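Mitogen activated protein kinase, putative (Leishmania donovani, PDB 4QNY) probably transfers the gamma-phosphate of ATP to serine or threonine residues of target proteins, as a member of the mitogen-activated protein kinase family. Local coordinates at residues 124-129 with 160-165; 208-213 with 290-295; 279-284 with 308-313. One frame throughout, in Å; residues are numbered along the deposited sequence.

Contact 1. Residues 124-129 with 160-165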
loop_
_atom_site.group_PDB
_atom_site.type_symbol
_atom_site.label_atom_id
_atom_site.label_comp_id
_atom_site.label_asym_id
_atom_site.label_seq_id
_atom_site.Cartn_x
_atom_site.Cartn_y
_atom_site.Cartn_z
ATOM N N GLU A 124 -12.163 14.965 12.323
ATOM C CA GLU A 124 -12.887 13.774 11.896
ATOM C C GLU A 124 -13.302 13.914 10.437
ATOM O O GLU A 124 -13.378 12.928 9.706
ATOM C CB GLU A 124 -14.110 13.529 12.781
ATOM C CG GLU A 124 -13.775 13.117 14.207
ATOM C CD GLU A 124 -14.297 11.735 14.557
ATOM O OE1 GLU A 124 -15.271 11.286 13.918
ATOM O OE2 GLU A 124 -13.734 11.099 15.474
ATOM N N ALA A 125 -13.563 15.149 10.020
ATOM C CA ALA A 125 -13.908 15.439 8.633
ATOM C C ALA A 125 -12.738 15.131 7.705
ATOM O O ALA A 125 -12.930 14.651 6.589
ATOM C CB ALA A 125 -14.337 16.892 8.485
ATOM N N HIS A 126 -11.526 15.416 8.174
ATOM C CA HIS A 126 -10.314 15.088 7.429
ATOM C C HIS A 126 -10.171 13.580 7.269
ATOM O O HIS A 126 -9.874 13.084 6.182
ATOM C CB HIS A 126 -9.075 15.653 8.129
ATOM C CG HIS A 126 -8.919 17.136 7.988
ATOM N ND1 HIS A 126 -8.453 17.934 9.010
ATOM C CD2 HIS A 126 -9.157 17.963 6.943
ATOM C CE1 HIS A 126 -8.416 19.190 8.603
ATOM N NE2 HIS A 126 -8.837 19.235 7.352
ATOM N N ILE A 127 -10.386 12.860 8.366
ATOM C CA ILE A 127 -10.240 11.410 8.388
ATOM C C ILE A 127 -11.293 10.732 7.516
ATOM O O ILE A 127 -10.989 9.789 6.786
ATOM C CB ILE A 127 -10.335 10.866 9.826
ATOM C CG1 ILE A 127 -9.274 11.524 10.710
ATOM C CG2 ILE A 127 -10.174 9.357 9.843
ATOM C CD1 ILE A 127 -9.424 11.210 12.180
ATOM N N GLN A 128 -12.526 11.224 7.593
ATOM C CA GLN A 128 -13.625 10.694 6.790
ATOM C C GLN A 128 -13.304 10.727 5.300
ATOM O O GLN A 128 -13.534 9.751 4.586
ATOM C CB GLN A 128 -14.911 11.480 7.058
ATOM C CG GLN A 128 -15.585 11.145 8.374
ATOM C CD GLN A 128 -16.642 12.161 8.763
ATOM O OE1 GLN A 128 -16.672 13.275 8.240
ATOM N NE2 GLN A 128 -17.518 11.779 9.684
ATOM N N PHE A 129 -12.771 11.854 4.839
ATOM C CA PHE A 129 -12.443 12.028 3.430
ATOM C C PHE A 129 -11.253 11.154 3.032
ATOM O O PHE A 129 -11.222 10.603 1.932
ATOM C CB PHE A 129 -12.153 13.500 3.127
ATOM C CG PHE A 129 -12.073 13.814 1.660
ATOM C CD1 PHE A 129 -12.981 13.266 0.770
ATOM C CD2 PHE A 129 -11.100 14.670 1.173
ATOM C CE1 PHE A 129 -12.913 13.554 -0.581
ATOM C CE2 PHE A 129 -11.026 14.965 -0.177
ATOM C CZ PHE A 129 -11.934 14.407 -1.054
ATOM N N THR A 160 -2.794 18.826 0.293
ATOM C CA THR A 160 -3.389 19.729 1.273
ATOM C C THR A 160 -4.889 19.845 1.008
ATOM O O THR A 160 -5.662 20.247 1.879
ATOM C CB THR A 160 -2.731 21.124 1.235
ATOM O OG1 THR A 160 -1.307 20.980 1.189
ATOM C CG2 THR A 160 -3.110 21.937 2.466
ATOM N N ASN A 161 -5.293 19.474 -0.204
ATOM C CA ASN A 161 -6.703 19.401 -0.565
ATOM C C ASN A 161 -7.364 18.159 0.025
ATOM O O ASN A 161 -8.554 17.920 -0.185
ATOM C CB ASN A 161 -6.866 19.397 -2.086
ATOM C CG ASN A 161 -6.188 20.579 -2.751
ATOM O OD1 ASN A 161 -4.961 20.650 -2.815
ATOM N ND2 ASN A 161 -6.987 21.512 -3.258
ATOM N N CYS A 162 -6.569 17.373 0.749
ATOM C CA CYS A 162 -6.981 16.090 1.320
ATOM C C CYS A 162 -7.347 15.070 0.242
ATOM O O CYS A 162 -7.972 14.051 0.533
ATOM C CB CYS A 162 -8.149 16.272 2.294
ATOM S SG CYS A 162 -7.671 16.910 3.915
ATOM N N ASP A 163 -6.953 15.345 -0.998
ATOM C CA ASP A 163 -7.102 14.372 -2.074
ATOM C C ASP A 163 -6.157 13.207 -1.817
ATOM O O ASP A 163 -5.037 13.403 -1.352
ATOM C CB ASP A 163 -6.818 15.009 -3.437
ATOM C CG ASP A 163 -7.871 16.025 -3.839
ATOM O OD1 ASP A 163 -9.001 15.957 -3.310
ATOM O OD2 ASP A 163 -7.569 16.889 -4.688
ATOM N N LEU A 164 -6.609 11.994 -2.118
ATOM C CA LEU A 164 -5.852 10.799 -1.765
ATOM C C LEU A 164 -5.587 9.911 -2.976
ATOM O O LEU A 164 -6.444 9.764 -3.846
ATOM C CB LEU A 164 -6.602 10.015 -0.683
ATOM C CG LEU A 164 -5.898 8.851 0.016
ATOM C CD1 LEU A 164 -6.322 8.803 1.474
ATOM C CD2 LEU A 164 -6.210 7.528 -0.668
ATOM N N LYS A 165 -4.393 9.323 -3.025
ATOM C CA LYS A 165 -4.024 8.400 -4.096
ATOM C C LYS A 165 -3.182 7.237 -3.574
ATOM O O LYS A 165 -2.148 7.444 -2.939
ATOM C CB LYS A 165 -3.262 9.133 -5.205
ATOM C CG LYS A 165 -4.113 10.087 -6.028
ATOM C CD LYS A 165 -3.328 10.677 -7.187
ATOM C CE LYS A 165 -4.163 11.685 -7.959
ATOM N NZ LYS A 165 -3.397 12.291 -9.084
#
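Phe129 and His126, one helical turn apart, meet the turn at Cys162, the thiol lying by the imidazole and the phenyl ring against the backbone. The apolar part is carried by Phe129. With CG anti to the backbone N (chi1 -169°), its ring reaches out from the helix, and Cys162 CB sits in the plane of the ring at its edge, 3.5 Å from Phe129 CD2. A phenylalanine suits this place because it is long enough to span the distance from helix to turn while the short cysteine lets the chain come close.

The sulfur contact is separate. Cys162 SG approaches His126 CD2 to 3.5 Å and stands oblique to the imidazole. The ring is tethered through ND1, which is hydrogen-bonded to the backbone N of Thr123 just before the segment.

Polar atoms meet the phenyl ring without bonding to it. Cys162 O, oblique to the ring, is 3.3 Å from Phe129 CD2. Asp163 OD1 lies at the edge near the ring plane, 3.9 Å from Phe129 CE2, its carboxylate turned 67° from the ring; the C-H edge carries slight positive charge and probably tolerates this oxygen well. Cys162 itself has positive phi (63°), a turn conformation that leads into the strand.

Gln133 of the same helix, 124-143, completes the join: its side chain bonds Cys162 O and Leu164 N. Strand 164-166 then pairs with strand 156-158, while Leu164 packs on Phe130 and Ala134, so the strand lies against helix 124-143.

Contact 2. Residues 208-213 with 290-295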
loop_
_atom_site.group_PDB
_atom_site.type_symbol
_atom_site.label_atom_id
_atom_site.label_comp_id
_atom_site.label_asym_id
_atom_site.label_seq_id
_atom_site.Cartn_x
_atom_site.Cartn_y
_atom_site.Cartn_z
ATOM N N ASP A 208 -6.416 -6.000 2.928
ATOM C CA ASP A 208 -6.294 -4.583 2.608
ATOM C C ASP A 208 -7.178 -3.754 3.530
ATOM O O ASP A 208 -6.854 -2.611 3.852
ATOM C CB ASP A 208 -6.660 -4.323 1.145
ATOM C CG ASP A 208 -5.604 -4.833 0.182
ATOM O OD1 ASP A 208 -4.429 -4.946 0.590
ATOM O OD2 ASP A 208 -5.949 -5.117 -0.984
ATOM N N VAL A 209 -8.294 -4.340 3.955
ATOM C CA VAL A 209 -9.204 -3.681 4.885
ATOM C C VAL A 209 -8.528 -3.531 6.242
ATOM O O VAL A 209 -8.688 -2.515 6.921
ATOM C CB VAL A 209 -10.525 -4.464 5.040
ATOM C CG1 VAL A 209 -11.442 -3.780 6.045
ATOM C CG2 VAL A 209 -11.218 -4.606 3.694
ATOM N N TRP A 210 -7.762 -4.549 6.622
ATOM C CA TRP A 210 -7.003 -4.529 7.867
ATOM C C TRP A 210 -6.013 -3.371 7.874
ATOM O O TRP A 210 -5.848 -2.688 8.884
ATOM C CB TRP A 210 -6.267 -5.857 8.072
ATOM C CG TRP A 210 -5.462 -5.905 9.337
ATOM C CD1 TRP A 210 -4.152 -5.554 9.489
ATOM C CD2 TRP A 210 -5.917 -6.325 10.629
ATOM N NE1 TRP A 210 -3.763 -5.730 10.796
ATOM C CE2 TRP A 210 -4.829 -6.203 11.515
ATOM C CE3 TRP A 210 -7.139 -6.794 11.122
ATOM C CZ2 TRP A 210 -4.925 -6.532 12.865
ATOM C CZ3 TRP A 210 -7.232 -7.122 12.463
ATOM C CH2 TRP A 210 -6.132 -6.988 13.319
ATOM N N GLY A 211 -5.361 -3.157 6.735
ATOM C CA GLY A 211 -4.412 -2.069 6.585
ATOM C C GLY A 211 -5.057 -0.707 6.754
ATOM O O GLY A 211 -4.459 0.201 7.326
ATOM N N ILE A 212 -6.283 -0.566 6.257
ATOM C CA ILE A 212 -7.031 0.679 6.393
ATOM C C ILE A 212 -7.408 0.919 7.853
ATOM O O ILE A 212 -7.373 2.052 8.337
ATOM C CB ILE A 212 -8.303 0.670 5.519
ATOM C CG1 ILE A 212 -7.927 0.578 4.042
ATOM C CG2 ILE A 212 -9.141 1.915 5.763
ATOM C CD1 ILE A 212 -7.112 1.753 3.542
ATOM N N GLY A 213 -7.756 -0.158 8.550
ATOM C CA GLY A 213 -8.067 -0.084 9.966
ATOM C C GLY A 213 -6.882 0.403 10.777
ATOM O O GLY A 213 -7.028 1.242 11.664
ATOM N N HIS A 290 -14.636 -2.830 13.537
ATOM C CA HIS A 290 -15.054 -3.803 12.538
ATOM C C HIS A 290 -13.971 -4.031 11.482
ATOM O O HIS A 290 -13.856 -5.123 10.926
ATOM C CB HIS A 290 -16.357 -3.351 11.874
ATOM C CG HIS A 290 -17.198 -4.479 11.363
ATOM N ND1 HIS A 290 -18.510 -4.314 10.980
ATOM C CD2 HIS A 290 -16.912 -5.790 11.176
ATOM C CE1 HIS A 290 -18.999 -5.473 10.576
ATOM N NE2 HIS A 290 -18.049 -6.385 10.684
ATOM N N MET A 291 -13.179 -2.997 11.211
ATOM C CA MET A 291 -12.063 -3.112 10.276
ATOM C C MET A 291 -10.950 -3.981 10.848
ATOM O O MET A 291 -10.180 -4.587 10.105
ATOM C CB MET A 291 -11.504 -1.732 9.921
ATOM C CG MET A 291 -12.259 -1.005 8.822
ATOM S SD MET A 291 -11.542 0.611 8.464
ATOM C CE MET A 291 -12.520 1.111 7.051
ATOM N N LEU A 292 -10.867 -4.033 12.173
ATOM C CA LEU A 292 -9.800 -4.770 12.836
ATOM C C LEU A 292 -10.324 -6.020 13.534
ATOM O O LEU A 292 -9.959 -6.308 14.674
ATOM C CB LEU A 292 -9.072 -3.867 13.835
ATOM C CG LEU A 292 -8.313 -2.687 13.219
ATOM C CD1 LEU A 292 -7.716 -1.795 14.298
ATOM C CD2 LEU A 292 -7.229 -3.183 12.274
ATOM N N VAL A 293 -11.182 -6.760 12.841
ATOM C CA VAL A 293 -11.685 -8.031 13.347
ATOM C C VAL A 293 -10.726 -9.152 12.961
ATOM O O VAL A 293 -10.272 -9.220 11.818
ATOM C CB VAL A 293 -13.099 -8.339 12.811
ATOM C CG1 VAL A 293 -13.521 -9.755 13.178
ATOM C CG2 VAL A 293 -14.099 -7.328 13.345
ATOM N N PHE A 294 -10.415 -10.014 13.926
ATOM C CA PHE A 294 -9.481 -11.122 13.734
ATOM C C PHE A 294 -9.829 -11.982 12.520
ATOM O O PHE A 294 -9.046 -12.082 11.574
ATOM C CB PHE A 294 -9.440 -11.988 14.997
ATOM C CG PHE A 294 -8.562 -13.199 14.878
ATOM C CD1 PHE A 294 -7.193 -13.100 15.061
ATOM C CD2 PHE A 294 -9.108 -14.442 14.598
ATOM C CE1 PHE A 294 -6.383 -14.216 14.957
ATOM C CE2 PHE A 294 -8.306 -15.560 14.491
ATOM C CZ PHE A 294 -6.943 -15.448 14.672
ATOM N N ASN A 295 -11.004 -12.602 12.557
ATOM C CA ASN A 295 -11.478 -13.423 11.451
ATOM C C ASN A 295 -11.881 -12.555 10.262
ATOM O O ASN A 295 -12.812 -11.757 10.362
ATOM C CB ASN A 295 -12.657 -14.288 11.906
ATOM C CG ASN A 295 -12.962 -15.422 10.945
ATOM O OD1 ASN A 295 -12.585 -15.386 9.774
ATOM N ND2 ASN A 295 -13.659 -16.441 11.441
#
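Leu292 lies across the indole of Trp210 at about a right angle, its methyl CD2 directly over the six-membered ring. Leu292 CD2 is 3.7 Å from the centroid of the Trp210 six-membered ring and only 8° off the normal, a textbook CH-pi contact. Trp210 CG is anti to the backbone N (chi1 180°); although its CB starts away from the partner segment, the indole swings back over Leu292. Trp210 CZ3 also rests 3.5 Å from Leu292 C, so the broad indole covers both the backbone and the side chain of Leu292. Phe226 meets the same indole from outside the contact.

Met291 reaches across the helix, extended beyond CG. It crosses Val209 at about a right angle, with Met291 CG 4.0 Å from Val209 CG1, and meets Ile212 obliquely, where Met291 CE comes 3.7 Å from Ile212 CG2. The flexible thioether suits a path that meets Val209 with CG and Ile212 with SD and CE. Gly213 leaves its CA bare, so that Met291 CB, 3.8 Å from Gly213 CA, Met291 SD and Leu292 CD2 all pack close to the backbone.

Leu292 is where helix 282-291 gives way to loop, so the end of that helix and the loop after it are laid against helix 206-219 in the C-lobe core. The chemistry is almost wholly apolar, which is consistent with an interface held mainly by shape and the burial of apolar surface.

Contact 3. Residues 279-284 with 308-313. Unlike the reference sequence in segment 279-284: Thr279 (reference Lys).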
loop_
_atom_site.group_PDB
_atom_site.type_symbol
_atom_site.label_atom_id
_atom_site.label_comp_id
_atom_site.label_asym_id
_atom_site.label_seq_id
_atom_site.Cartn_x
_atom_site.Cartn_y
_atom_site.Cartn_z
ATOM N N THR A 279 -11.965 11.186 22.434
ATOM C CA THR A 279 -12.619 12.252 21.683
ATOM C C THR A 279 -13.374 11.709 20.467
ATOM O O THR A 279 -14.341 12.315 20.000
ATOM C CB THR A 279 -11.585 13.311 21.227
ATOM O OG1 THR A 279 -10.884 13.813 22.370
ATOM C CG2 THR A 279 -12.260 14.473 20.511
ATOM N N ALA A 280 -12.939 10.555 19.971
ATOM C CA ALA A 280 -13.503 9.966 18.759
ATOM C C ALA A 280 -15.002 9.696 18.865
ATOM O O ALA A 280 -15.517 9.377 19.936
ATOM C CB ALA A 280 -12.770 8.681 18.416
ATOM N N SER A 281 -15.692 9.829 17.736
ATOM C CA SER A 281 -17.122 9.561 17.661
ATOM C C SER A 281 -17.393 8.062 17.744
ATOM O O SER A 281 -16.519 7.256 17.421
ATOM C CB SER A 281 -17.704 10.134 16.366
ATOM O OG SER A 281 -17.167 9.473 15.234
ATOM N N PRO A 282 -18.603 7.680 18.186
ATOM C CA PRO A 282 -18.972 6.260 18.235
ATOM C C PRO A 282 -18.984 5.612 16.852
ATOM O O PRO A 282 -18.765 4.407 16.737
ATOM C CB PRO A 282 -20.381 6.284 18.839
ATOM C CG PRO A 282 -20.458 7.574 19.580
ATOM C CD PRO A 282 -19.642 8.539 18.779
ATOM N N GLU A 283 -19.242 6.409 15.818
ATOM C CA GLU A 283 -19.247 5.908 14.449
ATOM C C GLU A 283 -17.835 5.553 13.993
ATOM O O GLU A 283 -17.627 4.555 13.304
ATOM C CB GLU A 283 -19.862 6.937 13.494
ATOM C CG GLU A 283 -21.367 7.121 13.642
ATOM C CD GLU A 283 -21.747 7.913 14.878
ATOM O OE1 GLU A 283 -21.007 8.853 15.235
ATOM O OE2 GLU A 283 -22.787 7.593 15.493
ATOM N N ALA A 284 -16.869 6.378 14.384
ATOM C CA ALA A 284 -15.475 6.153 14.024
ATOM C C ALA A 284 -14.919 4.921 14.726
ATOM O O ALA A 284 -14.162 4.146 14.140
ATOM C CB ALA A 284 -14.636 7.374 14.363
ATOM N N HIS A 308 -20.813 2.495 5.603
ATOM C CA HIS A 308 -20.843 2.699 7.046
ATOM C C HIS A 308 -21.268 4.129 7.384
ATOM O O HIS A 308 -20.892 5.071 6.685
ATOM C CB HIS A 308 -19.472 2.390 7.651
ATOM C CG HIS A 308 -19.473 2.294 9.144
ATOM N ND1 HIS A 308 -19.250 3.381 9.961
ATOM C CD2 HIS A 308 -19.670 1.238 9.969
ATOM C CE1 HIS A 308 -19.311 3.000 11.224
ATOM N NE2 HIS A 308 -19.565 1.704 11.257
ATOM N N PRO A 309 -22.065 4.292 8.456
ATOM C CA PRO A 309 -22.553 5.597 8.924
ATOM C C PRO A 309 -21.460 6.645 9.160
ATOM O O PRO A 309 -21.764 7.838 9.173
ATOM C CB PRO A 309 -23.249 5.248 10.242
ATOM C CG PRO A 309 -23.733 3.860 10.037
ATOM C CD PRO A 309 -22.677 3.181 9.207
ATOM N N PHE A 310 -20.217 6.212 9.347
ATOM C CA PHE A 310 -19.115 7.142 9.578
ATOM C C PHE A 310 -18.781 7.934 8.315
ATOM O O PHE A 310 -18.201 9.017 8.386
ATOM C CB PHE A 310 -17.876 6.389 10.073
ATOM C CG PHE A 310 -16.681 7.271 10.316
ATOM C CD1 PHE A 310 -16.720 8.271 11.274
ATOM C CD2 PHE A 310 -15.511 7.087 9.596
ATOM C CE1 PHE A 310 -15.620 9.080 11.498
ATOM C CE2 PHE A 310 -14.407 7.891 9.818
ATOM C CZ PHE A 310 -14.461 8.886 10.772
ATOM N N LEU A 311 -19.162 7.392 7.163
ATOM C CA LEU A 311 -18.851 8.014 5.880
ATOM C C LEU A 311 -20.110 8.387 5.102
ATOM O O LEU A 311 -20.072 8.498 3.877
ATOM C CB LEU A 311 -17.993 7.072 5.034
ATOM C CG LEU A 311 -16.742 6.487 5.689
ATOM C CD1 LEU A 311 -16.105 5.450 4.776
ATOM C CD2 LEU A 311 -15.751 7.585 6.032
ATOM N N GLU A 312 -21.216 8.587 5.814
ATOM C CA GLU A 312 -22.522 8.752 5.175
ATOM C C GLU A 312 -22.645 10.023 4.333
ATOM O O GLU A 312 -23.363 10.038 3.332
ATOM C CB GLU A 312 -23.631 8.726 6.232
ATOM C CG GLU A 312 -23.564 9.849 7.255
ATOM C CD GLU A 312 -24.626 9.718 8.330
ATOM O OE1 GLU A 312 -25.598 8.962 8.116
ATOM O OE2 GLU A 312 -24.492 10.369 9.387
ATOM N N GLN A 313 -21.947 11.083 4.728
ATOM C CA GLN A 313 -22.017 12.347 3.997
ATOM C C GLN A 313 -21.131 12.335 2.754
ATOM O O GLN A 313 -21.119 13.295 1.983
ATOM C CB GLN A 313 -21.622 13.516 4.903
ATOM C CG GLN A 313 -22.693 13.918 5.907
ATOM C CD GLN A 313 -22.296 15.129 6.729
ATOM O OE1 GLN A 313 -23.010 16.132 6.763
ATOM N NE2 GLN A 313 -21.152 15.041 7.399
#
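The backbones come closest at Glu283 and Phe310, whose CA atoms are 5.0 Å apart, where the first turn of helix 282-291 meets a short 3-10 turn at 309-310. The motif on the first side is a helix N-cap in the C-lobe of the protein kinase fold: Ser281 OG accepts from Ala284 N at 3.2 Å, the N-H pointing at it with an angle of 150°. Its chi1 of 65° sets OG between backbone N and carbonyl carbon, turned to the open end of the helix. Serine suits a cap because its short hydroxyl reaches forward to an N-H of the first turn, and here the same oxygen is also hydrogen-bonded to Glu124 of helix 124-143.

Phe310 lies against that turn. One face of its ring receives Ala284 CA, displaced toward the rim, in a CH-pi contact, while Ala284 CB touches Phe310 CE1 at 3.5 Å. Alanine is small enough to let the ring settle on the helix backbone. Glu283 contributes its CB, 4.0 Å from Phe310 CB, and its bent chain then carries the carboxylate away, as suits a charged group at the protein's margin.

His308 is held from two sides. Its NE2 bonds Asp286 in the next turn of helix 282-291, and His308 ND1 accepts from Phe310 N at 3.1 Å, the donor tilted 29° out of the imidazole plane. Between these two nitrogens the ring edge faces the helix, with His308 CE1 3.1 Å from Glu283 O.

All three contacts belong to the C-lobe of the kinase domain. Contact 1 closes along the chain before the others begin, whereas contacts 2 and 3 alternate their segments and share helix 282-291, contact 3 using its start and contact 2 its end. Their centres are about 16 Å apart. Contacts 1 and 3, with centres about 14 Å apart, touch directly: helix 124-143 meets both segments of contact 3, and Gln128 packs on Phe310. Contact 2 is about 20 Å from contact 1 between centres and more deeply buried. Helix 124-143 thus links the small sheet to both helices, 206-219 and 282-291, tying distant parts of the sequence into one lobe.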